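Local coordinates for C381 turret protein (Sulfolobus turreted icosahedral virus, PDB 4IND) that probably builds the pentameric turrets of an archaeal icosahedral virus, each subunit folding into three successive jelly-roll domains, at residues R83-N88 against I140-L145; Y19-E24 against N52-S57; L297-A302 against N350-V355. One frame throughout, in Å; residues are numbered along the deposited sequence. Where two conformers were deposited one is given.

Interaction 1: residues R83-N88 against I140-L145; sequences RIKVYN and ILEFSL
The guanidinium of Arg-83 and Ser-144 OG meet through water 1, which lies at the edge of the planar group and in its plane, accepting from Arg-83 NE at 2.8 Å. The same water is 2.9 Å from Ser-144 OG. Arg-83 NH2 comes within 3.3 Å of that hydroxyl on an oblique line, but its firm bond goes to Leu-75 O of the second subunit. The Phe-143 ring is also met obliquely, by Ile-84 CG1 at 3.7 Å from Phe-143 CD1; the two side chains run abreast. Ile-84 CG2, anti to its own nitrogen, extends this apolar face to Ile-140 CG2.

On the face of Arg-83 and Ser-144, the Lys-85 and Glu-142 chains lie alongside each other. With the chain bent at chi3 (-71°) and chi4, Lys-85 NZ ends 4.5 Å from Glu-142 OE1, too far for a salt bridge: the ammonium forms salt bridges with Glu-115 and Glu-117 of its own chain and with Asp-72 of the second subunit, while Glu-142 OE2 bonds Tyr-19 OH.

The strands are antiparallel (174°). Arg-83 and Ser-144 exchange two backbone bonds, and Lys-85 N binds Glu-142 O. A classic bulge follows: Leu-141 N (2.8 Å) and, weakly, Glu-142 N both donate to Lys-85 O, moving the register by one so that Val-86 faces Ile-140.

These are the central strands of a four-stranded jelly-roll sheet. Strand 114-124 flanks 83-88, and strand 19-21 flanks 140-145.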
loop_
_atom_site.group_PDB
_atom_site.type_symbol
_atom_site.label_atom_id
_atom_site.label_comp_id
_atom_site.label_asym_id
_atom_site.label_seq_id
_atom_site.Cartn_x
_atom_site.Cartn_y
_atom_site.Cartn_z
ATOM N N ARG A 83 16.489 -15.558 -15.858
ATOM C CA ARG A 83 16.198 -16.116 -17.172
ATOM C C ARG A 83 17.479 -16.109 -17.993
ATOM O O ARG A 83 18.144 -15.078 -18.127
ATOM C CB ARG A 83 15.076 -15.341 -17.862
ATOM C CG ARG A 83 13.676 -15.587 -17.238
ATOM C CD ARG A 83 12.672 -14.578 -17.734
ATOM N NE ARG A 83 13.009 -13.235 -17.278
ATOM C CZ ARG A 83 12.595 -12.117 -17.863
ATOM N NH1 ARG A 83 11.819 -12.173 -18.936
ATOM N NH2 ARG A 83 12.964 -10.945 -17.371
ATOM N N ILE A 84 17.830 -17.267 -18.534
ATOM C CA ILE A 84 18.968 -17.346 -19.451
ATOM C C ILE A 84 18.468 -17.782 -20.814
ATOM O O ILE A 84 17.979 -18.898 -20.956
ATOM C CB ILE A 84 20.021 -18.361 -18.978
ATOM C CG1 ILE A 84 20.251 -18.252 -17.469
ATOM C CG2 ILE A 84 21.360 -18.133 -19.738
ATOM C CD1 ILE A 84 21.320 -19.225 -16.919
ATOM N N LYS A 85 18.583 -16.918 -21.824
ATOM C CA LYS A 85 18.171 -17.312 -23.172
ATOM C C LYS A 85 19.325 -18.045 -23.810
ATOM O O LYS A 85 20.432 -17.501 -23.945
ATOM C CB LYS A 85 17.794 -16.109 -24.051
ATOM C CG LYS A 85 17.230 -16.560 -25.410
ATOM C CD LYS A 85 16.927 -15.382 -26.368
ATOM C CE LYS A 85 15.726 -14.579 -25.902
ATOM N NZ LYS A 85 14.486 -15.385 -25.907
ATOM N N VAL A 86 19.096 -19.289 -24.198
ATOM C CA VAL A 86 20.197 -20.058 -24.807
ATOM C C VAL A 86 19.749 -20.679 -26.118
ATOM O O VAL A 86 18.554 -20.724 -26.425
ATOM C CB VAL A 86 20.732 -21.180 -23.876
ATOM C CG1 VAL A 86 21.224 -20.618 -22.555
ATOM C CG2 VAL A 86 19.650 -22.230 -23.649
ATOM N N TYR A 87 20.711 -21.161 -26.898
ATOM C CA TYR A 87 20.420 -21.868 -28.124
ATOM C C TYR A 87 21.355 -23.077 -28.220
ATOM O O TYR A 87 22.585 -22.955 -28.106
ATOM C CB TYR A 87 20.584 -20.968 -29.364
ATOM C CG TYR A 87 20.351 -21.726 -30.656
ATOM C CD1 TYR A 87 19.073 -21.897 -31.153
ATOM C CD2 TYR A 87 21.414 -22.282 -31.375
ATOM C CE1 TYR A 87 18.845 -22.586 -32.328
ATOM C CE2 TYR A 87 21.199 -22.983 -32.566
ATOM C CZ TYR A 87 19.905 -23.138 -33.029
ATOM O OH TYR A 87 19.649 -23.832 -34.199
ATOM N N ASN A 88 20.768 -24.251 -28.396
ATOM C CA ASN A 88 21.542 -25.479 -28.421
ATOM C C ASN A 88 22.009 -25.737 -29.848
ATOM O O ASN A 88 21.215 -26.107 -30.714
ATOM C CB ASN A 88 20.691 -26.648 -27.919
ATOM C CG ASN A 88 21.458 -27.970 -27.931
ATOM O OD1 ASN A 88 22.680 -27.990 -28.127
ATOM N ND2 ASN A 88 20.753 -29.073 -27.717
ATOM N N ILE A 140 24.952 -18.725 -25.394
ATOM C CA ILE A 140 24.300 -17.926 -24.364
ATOM C C ILE A 140 23.944 -16.556 -24.926
ATOM O O ILE A 140 24.827 -15.760 -25.228
ATOM C CB ILE A 140 25.215 -17.770 -23.145
ATOM C CG1 ILE A 140 25.821 -19.123 -22.769
ATOM C CG2 ILE A 140 24.464 -17.157 -21.971
ATOM C CD1 ILE A 140 26.997 -19.031 -21.806
ATOM N N LEU A 141 22.649 -16.277 -25.063
ATOM C CA LEU A 141 22.217 -15.052 -25.748
ATOM C C LEU A 141 21.915 -13.886 -24.799
ATOM O O LEU A 141 22.241 -12.729 -25.106
ATOM C CB LEU A 141 20.993 -15.303 -26.639
ATOM C CG LEU A 141 20.963 -16.473 -27.623
ATOM C CD1 LEU A 141 19.939 -16.218 -28.732
ATOM C CD2 LEU A 141 22.311 -16.753 -28.207
ATOM N N GLU A 142 21.264 -14.188 -23.679
ATOM C CA GLU A 142 20.881 -13.150 -22.708
ATOM C C GLU A 142 20.919 -13.735 -21.317
ATOM O O GLU A 142 20.715 -14.917 -21.137
ATOM C CB GLU A 142 19.480 -12.591 -22.973
ATOM C CG GLU A 142 19.282 -11.877 -24.303
ATOM C CD GLU A 142 17.802 -11.511 -24.560
ATOM O OE1 GLU A 142 17.271 -11.916 -25.620
ATOM O OE2 GLU A 142 17.183 -10.798 -23.729
ATOM N N PHE A 143 21.181 -12.891 -20.328
ATOM C CA PHE A 143 21.153 -13.323 -18.940
ATOM C C PHE A 143 20.473 -12.210 -18.174
ATOM O O PHE A 143 20.927 -11.062 -18.219
ATOM C CB PHE A 143 22.562 -13.550 -18.404
ATOM C CG PHE A 143 22.598 -14.100 -16.988
ATOM C CD1 PHE A 143 22.502 -15.461 -16.748
ATOM C CD2 PHE A 143 22.707 -13.227 -15.903
ATOM C CE1 PHE A 143 22.534 -15.959 -15.447
ATOM C CE2 PHE A 143 22.744 -13.700 -14.605
ATOM C CZ PHE A 143 22.669 -15.067 -14.368
ATOM N N SER A 144 19.392 -12.561 -17.475
ATOM C CA SER A 144 18.513 -11.600 -16.801
ATOM C C SER A 144 18.314 -11.962 -15.329
ATOM O O SER A 144 17.987 -13.093 -14.986
ATOM C CB SER A 144 17.152 -11.519 -17.512
ATOM O OG SER A 144 16.186 -10.815 -16.718
ATOM N N LEU A 145 18.499 -10.974 -14.465
ATOM C CA LEU A 145 18.259 -11.102 -13.024
ATOM C C LEU A 145 17.183 -10.108 -12.672
ATOM O O LEU A 145 17.393 -8.906 -12.821
ATOM C CB LEU A 145 19.521 -10.678 -12.251
ATOM C CG LEU A 145 20.685 -11.637 -12.095
ATOM C CD1 LEU A 145 22.000 -10.884 -11.790
ATOM C CD2 LEU A 145 20.364 -12.581 -10.964
HETATM O O HOH W 1 14.616 -12.620 -15.020
#

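Interaction 2: residues Y19-E24 against N52-S57; sequences YYKLSE and NTKIVS
Ser-23 and Val-56 make the apolar part of the contact, their CB atoms 4.1 Å apart. Ser-23 CB also lies 3.2 Å from Ser-57 O, and Ser-23 CA offers the same carbonyl a CA-H...O contact with an angle of 129° at the hydrogen. A chi1 of 50° sets Ser-23 OG between its backbone nitrogen and carbonyl carbon; that hydroxyl bonds Asn-13 O of the second subunit.

No direct hydrogen bond joins the segments, and water does the polar bridging. Water 3 donates to both carbonyls, 2.6 Å from Ser-23 O and 3.0 Å from Ser-57 O. Ser-23 belongs to a type I turn from Lys-21 to Glu-24, closed by Glu-24 N to Lys-21 O; Glu-24 is the N-cap of helix 25-31. The turn thus leads from an edge strand of the first jelly roll into that helix and meets hairpin 41-49/52-60, whose strand 52-60 is extended by a parallel strand of the second subunit.

Two lysines sharing a cluster of acceptors form the last group. Lys-21 and Lys-54, both extended, bring their NZ atoms within 4.4 Å. Water 2 accepts from Lys-54 NZ and, weakly, from Lys-21 NZ. On the second subunit, Asp-73 and Ala-14 O bind Lys-21 NZ, by salt bridge and hydrogen bond respectively, and Asp-72 forms a salt bridge with Lys-54.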
loop_
_atom_site.group_PDB
_atom_site.type_symbol
_atom_site.label_atom_id
_atom_site.label_comp_id
_atom_site.label_asym_id
_atom_site.label_seq_id
_atom_site.Cartn_x
_atom_site.Cartn_y
_atom_site.Cartn_z
ATOM N N TYR A 19 21.211 -7.254 -16.240
ATOM C CA TYR A 19 20.794 -7.727 -17.538
ATOM C C TYR A 19 21.967 -7.681 -18.511
ATOM O O TYR A 19 22.694 -6.683 -18.558
ATOM C CB TYR A 19 19.650 -6.890 -18.087
ATOM C CG TYR A 19 19.311 -7.347 -19.488
ATOM C CD1 TYR A 19 18.535 -8.481 -19.696
ATOM C CD2 TYR A 19 19.772 -6.660 -20.600
ATOM C CE1 TYR A 19 18.221 -8.915 -20.984
ATOM C CE2 TYR A 19 19.469 -7.089 -21.889
ATOM C CZ TYR A 19 18.690 -8.212 -22.075
ATOM O OH TYR A 19 18.402 -8.660 -23.354
ATOM N N TYR A 20 22.144 -8.767 -19.263
ATOM C CA TYR A 20 23.175 -8.871 -20.284
ATOM C C TYR A 20 22.535 -9.333 -21.578
ATOM O O TYR A 20 21.782 -10.310 -21.584
ATOM C CB TYR A 20 24.211 -9.942 -19.924
ATOM C CG TYR A 20 25.011 -9.706 -18.657
ATOM C CD1 TYR A 20 26.297 -9.161 -18.713
ATOM C CD2 TYR A 20 24.494 -10.073 -17.425
ATOM C CE1 TYR A 20 27.037 -8.953 -17.552
ATOM C CE2 TYR A 20 25.204 -9.860 -16.254
ATOM C CZ TYR A 20 26.494 -9.324 -16.333
ATOM O OH TYR A 20 27.190 -9.121 -15.176
ATOM N N LYS A 21 22.817 -8.646 -22.675
ATOM C CA LYS A 21 22.543 -9.237 -23.978
ATOM C C LYS A 21 23.910 -9.511 -24.567
ATOM O O LYS A 21 24.655 -8.584 -24.864
ATOM C CB LYS A 21 21.754 -8.288 -24.885
ATOM C CG LYS A 21 21.312 -9.023 -26.163
ATOM C CD LYS A 21 20.281 -8.250 -26.953
ATOM C CE LYS A 21 19.769 -9.091 -28.136
ATOM N NZ LYS A 21 18.623 -8.416 -28.847
ATOM N N LEU A 22 24.247 -10.780 -24.732
ATOM C CA LEU A 22 25.659 -11.143 -24.952
ATOM C C LEU A 22 26.111 -10.979 -26.391
ATOM O O LEU A 22 27.299 -11.141 -26.717
ATOM C CB LEU A 22 25.922 -12.547 -24.399
ATOM C CG LEU A 22 25.677 -12.599 -22.890
ATOM C CD1 LEU A 22 25.772 -14.026 -22.382
ATOM C CD2 LEU A 22 26.674 -11.698 -22.143
ATOM N N SER A 23 25.173 -10.593 -27.249
ATOM C CA SER A 23 25.516 -10.173 -28.605
ATOM C C SER A 23 25.928 -8.706 -28.669
ATOM O O SER A 23 26.272 -8.205 -29.745
ATOM C CB SER A 23 24.346 -10.443 -29.551
ATOM O OG SER A 23 23.156 -9.924 -29.007
ATOM N N GLU A 24 25.885 -8.004 -27.532
ATOM C CA GLU A 24 26.497 -6.673 -27.419
ATOM C C GLU A 24 27.895 -6.824 -26.826
ATOM O O GLU A 24 28.063 -7.426 -25.756
ATOM C CB GLU A 24 25.680 -5.764 -26.480
ATOM C CG GLU A 24 24.283 -5.409 -26.958
ATOM C CD GLU A 24 24.207 -4.004 -27.523
ATOM O OE1 GLU A 24 25.224 -3.545 -28.084
ATOM O OE2 GLU A 24 23.137 -3.352 -27.410
ATOM N N ASN A 52 10.385 -16.267 -39.329
ATOM C CA ASN A 52 11.512 -15.382 -39.636
ATOM C C ASN A 52 12.767 -15.871 -38.942
ATOM O O ASN A 52 12.684 -16.502 -37.891
ATOM C CB ASN A 52 11.180 -13.946 -39.211
ATOM C CG ASN A 52 9.980 -13.403 -39.949
ATOM O OD1 ASN A 52 10.075 -13.039 -41.121
ATOM N ND2 ASN A 52 8.838 -13.368 -39.279
ATOM N N THR A 53 13.927 -15.603 -39.533
ATOM C CA THR A 53 15.177 -16.063 -38.943
ATOM C C THR A 53 15.911 -14.941 -38.214
ATOM O O THR A 53 16.436 -14.011 -38.830
ATOM C CB THR A 53 16.091 -16.671 -39.997
ATOM O OG1 THR A 53 15.411 -17.750 -40.642
ATOM C CG2 THR A 53 17.349 -17.196 -39.361
ATOM N N LYS A 54 15.934 -15.039 -36.889
ATOM C CA LYS A 54 16.690 -14.095 -36.075
ATOM C C LYS A 54 18.158 -14.509 -36.123
ATOM O O LYS A 54 18.483 -15.675 -35.923
ATOM C CB LYS A 54 16.184 -14.116 -34.632
ATOM C CG LYS A 54 17.008 -13.271 -33.656
ATOM C CD LYS A 54 16.321 -13.164 -32.281
ATOM C CE LYS A 54 17.320 -12.760 -31.213
ATOM N NZ LYS A 54 16.667 -12.241 -29.965
ATOM N N ILE A 55 19.043 -13.560 -36.401
ATOM C CA ILE A 55 20.461 -13.865 -36.477
ATOM C C ILE A 55 21.222 -12.985 -35.476
ATOM O O ILE A 55 21.108 -11.757 -35.517
ATOM C CB ILE A 55 20.998 -13.619 -37.885
ATOM C CG1 ILE A 55 20.213 -14.450 -38.899
ATOM C CG2 ILE A 55 22.475 -13.965 -37.965
ATOM C CD1 ILE A 55 20.674 -14.240 -40.346
ATOM N N VAL A 56 21.954 -13.628 -34.564
ATOM C CA VAL A 56 22.846 -12.909 -33.638
ATOM C C VAL A 56 24.248 -13.551 -33.593
ATOM O O VAL A 56 24.427 -14.714 -33.969
ATOM C CB VAL A 56 22.270 -12.841 -32.218
ATOM C CG1 VAL A 56 20.955 -12.074 -32.202
ATOM C CG2 VAL A 56 22.078 -14.248 -31.653
ATOM N N SER A 57 25.243 -12.790 -33.155
ATOM C CA SER A 57 26.552 -13.367 -32.832
ATOM C C SER A 57 26.635 -13.481 -31.323
ATOM O O SER A 57 26.506 -12.482 -30.631
ATOM C CB SER A 57 27.672 -12.466 -33.344
ATOM O OG SER A 57 27.646 -12.414 -34.748
HETATM O O HOH W 2 15.965 -9.367 -30.485
HETATM O O HOH W 3 27.898 -9.860 -30.926
#

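Interaction 3: residues L297-A302 against N350-V355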
loop_
_atom_site.group_PDB
_atom_site.type_symbol
_atom_site.label_atom_id
_atom_site.label_comp_id
_atom_site.label_asym_id
_atom_site.label_seq_id
_atom_site.Cartn_x
_atom_site.Cartn_y
_atom_site.Cartn_z
ATOM N N LEU A 297 -8.527 -22.039 9.701
ATOM C CA LEU A 297 -9.920 -21.839 10.084
ATOM C C LEU A 297 -10.174 -20.506 10.765
ATOM O O LEU A 297 -9.258 -19.852 11.266
ATOM C CB LEU A 297 -10.359 -22.960 11.034
ATOM C CG LEU A 297 -10.076 -24.377 10.531
ATOM C CD1 LEU A 297 -10.271 -25.409 11.635
ATOM C CD2 LEU A 297 -10.970 -24.681 9.348
ATOM N N ARG A 298 -11.439 -20.115 10.787
ATOM C CA ARG A 298 -11.880 -18.980 11.580
ATOM C C ARG A 298 -13.260 -19.343 12.140
ATOM O O ARG A 298 -14.164 -19.686 11.385
ATOM C CB ARG A 298 -11.970 -17.739 10.701
ATOM C CG ARG A 298 -12.377 -16.506 11.446
ATOM C CD ARG A 298 -12.220 -15.279 10.593
ATOM N NE ARG A 298 -12.384 -14.082 11.404
ATOM C CZ ARG A 298 -12.151 -12.849 10.976
ATOM N NH1 ARG A 298 -11.741 -12.650 9.734
ATOM N NH2 ARG A 298 -12.323 -11.818 11.793
ATOM N N LEU A 299 -13.415 -19.302 13.462
ATOM C CA LEU A 299 -14.681 -19.713 14.087
ATOM C C LEU A 299 -15.520 -18.492 14.342
ATOM O O LEU A 299 -15.019 -17.502 14.876
ATOM C CB LEU A 299 -14.444 -20.440 15.408
ATOM C CG LEU A 299 -13.405 -21.551 15.440
ATOM C CD1 LEU A 299 -13.451 -22.273 16.783
ATOM C CD2 LEU A 299 -13.631 -22.521 14.297
ATOM N N LYS A 300 -16.802 -18.562 13.978
ATOM C CA LYS A 300 -17.673 -17.395 14.078
ATOM C C LYS A 300 -18.732 -17.551 15.167
ATOM O O LYS A 300 -19.145 -16.582 15.793
ATOM C CB LYS A 300 -18.353 -17.123 12.730
ATOM C CG LYS A 300 -17.402 -17.010 11.563
ATOM C CD LYS A 300 -16.396 -15.900 11.780
ATOM C CE LYS A 300 -17.045 -14.527 11.691
ATOM N NZ LYS A 300 -16.025 -13.431 11.663
ATOM N N TYR A 301 -19.168 -18.778 15.385
ATOM C CA TYR A 301 -20.291 -19.043 16.287
ATOM C C TYR A 301 -20.310 -20.500 16.713
ATOM O O TYR A 301 -20.029 -21.393 15.912
ATOM C CB TYR A 301 -21.598 -18.720 15.581
ATOM C CG TYR A 301 -22.846 -19.015 16.407
ATOM C CD1 TYR A 301 -23.272 -18.130 17.390
ATOM C CD2 TYR A 301 -23.606 -20.157 16.176
ATOM C CE1 TYR A 301 -24.428 -18.392 18.146
ATOM C CE2 TYR A 301 -24.752 -20.436 16.918
ATOM C CZ TYR A 301 -25.154 -19.549 17.905
ATOM O OH TYR A 301 -26.298 -19.808 18.644
ATOM N N ALA A 302 -20.638 -20.739 17.977
ATOM C CA ALA A 302 -20.786 -22.099 18.479
ATOM C C ALA A 302 -21.893 -22.185 19.515
ATOM O O ALA A 302 -22.126 -21.246 20.281
ATOM C CB ALA A 302 -19.475 -22.625 19.053
ATOM N N ASN A 350 -6.081 -24.011 13.258
ATOM C CA ASN A 350 -6.261 -24.992 12.186
ATOM C C ASN A 350 -6.740 -26.327 12.726
ATOM O O ASN A 350 -6.826 -27.315 11.996
ATOM C CB ASN A 350 -4.981 -25.159 11.347
ATOM C CG ASN A 350 -3.763 -25.488 12.180
ATOM O OD1 ASN A 350 -3.879 -25.967 13.302
ATOM N ND2 ASN A 350 -2.570 -25.215 11.629
ATOM N N SER A 351 -7.038 -26.361 14.019
ATOM C CA SER A 351 -7.588 -27.571 14.628
ATOM C C SER A 351 -8.515 -27.229 15.785
ATOM O O SER A 351 -8.193 -26.374 16.615
ATOM C CB SER A 351 -6.469 -28.498 15.085
ATOM O OG SER A 351 -7.001 -29.718 15.550
ATOM N N ILE A 352 -9.673 -27.893 15.814
ATOM C CA ILE A 352 -10.721 -27.665 16.811
ATOM C C ILE A 352 -11.125 -28.992 17.438
ATOM O O ILE A 352 -11.324 -29.972 16.727
ATOM C CB ILE A 352 -11.993 -27.118 16.167
ATOM C CG1 ILE A 352 -11.677 -25.925 15.286
ATOM C CG2 ILE A 352 -13.022 -26.746 17.230
ATOM C CD1 ILE A 352 -11.110 -24.774 16.044
ATOM N N GLN A 353 -11.269 -29.022 18.761
ATOM C CA GLN A 353 -11.792 -30.208 19.436
ATOM C C GLN A 353 -12.755 -29.812 20.560
ATOM O O GLN A 353 -12.717 -28.690 21.073
ATOM C CB GLN A 353 -10.655 -31.082 19.983
ATOM C CG GLN A 353 -9.858 -30.420 21.104
ATOM C CD GLN A 353 -8.662 -31.244 21.546
ATOM O OE1 GLN A 353 -8.162 -32.095 20.800
ATOM N NE2 GLN A 353 -8.199 -31.000 22.776
ATOM N N LEU A 354 -13.643 -30.732 20.910
ATOM C CA LEU A 354 -14.545 -30.551 22.042
ATOM C C LEU A 354 -14.148 -31.518 23.142
ATOM O O LEU A 354 -14.027 -32.732 22.916
ATOM C CB LEU A 354 -15.987 -30.824 21.637
ATOM C CG LEU A 354 -17.034 -30.558 22.719
ATOM C CD1 LEU A 354 -17.174 -29.065 22.969
ATOM C CD2 LEU A 354 -18.369 -31.149 22.312
ATOM N N VAL A 355 -13.922 -30.981 24.332
ATOM C CA VAL A 355 -13.590 -31.814 25.471
ATOM C C VAL A 355 -14.783 -31.760 26.408
ATOM O O VAL A 355 -15.210 -30.688 26.812
ATOM C CB VAL A 355 -12.317 -31.330 26.183
ATOM C CG1 VAL A 355 -11.997 -32.231 27.370
ATOM C CG2 VAL A 355 -11.141 -31.302 25.211
#
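Leu-297 opens the contact through one branch: Leu-297 CD1 lies 3.8 Å from Asn-350 C and 3.9 Å from Ile-352 CG1. The Leu-297 and Ile-352 side chains meet aslant, so the methyl rests partly on backbone and partly on the isoleucine. A chi1 of -52° places Leu-297 CG beside the backbone N, with CD1 set against the start of 350-355. Near this end, the Asn-350 side chain starts away from 297-302 and its OD1 accepts from Leu-321 N, while Ser-351 OG bonds Tyr-327 OH.

Alternation along the strand turns Leu-299 to the same side as Leu-297, and it meets Ile-352 tip to tip. Leu-299 CD1 approaches Ile-352 CD1 to 3.5 Å, and Leu-299 CD2 lies 3.8 Å from the same methyl. The bend in Ile-352 (chi2 -63°) accompanies this fit, its CD1 reaching both methyls of the leucine.

The segment axes stand 8.9 Å apart at their closest and make an angle of 44°. This fits packing between two different sheets, one holding 295-305 and 346-349, the other 351-358 and 311-319, in the beta sandwich of the third jelly roll. Between these segments the contact is van der Waals and hydrophobic in character, carried by buried Leu-297, Leu-299 and Ile-352, with no directional polar bond.

Overall arrangement
Along the chain the contacts follow in series: interaction 2 closes before interaction 1 opens, and interaction 3 comes last. Interactions 1 and 2 lie in the first jelly-roll domain, with their centres 10 Å apart. They meet directly, since strands 19-21 and 138-147 are sheet neighbours: Tyr-20 N is 2.8 Å from Phe-143 O, and Ile-140 packs on Leu-22. Interaction 3 lies in the third domain, across the chain's centre, with its centre 51 Å from that of interaction 1 and 59 Å from that of interaction 2. All three regions touch the second subunit, consistent with an elongated chain that associates with its neighbour at both ends in the five-chain assembly.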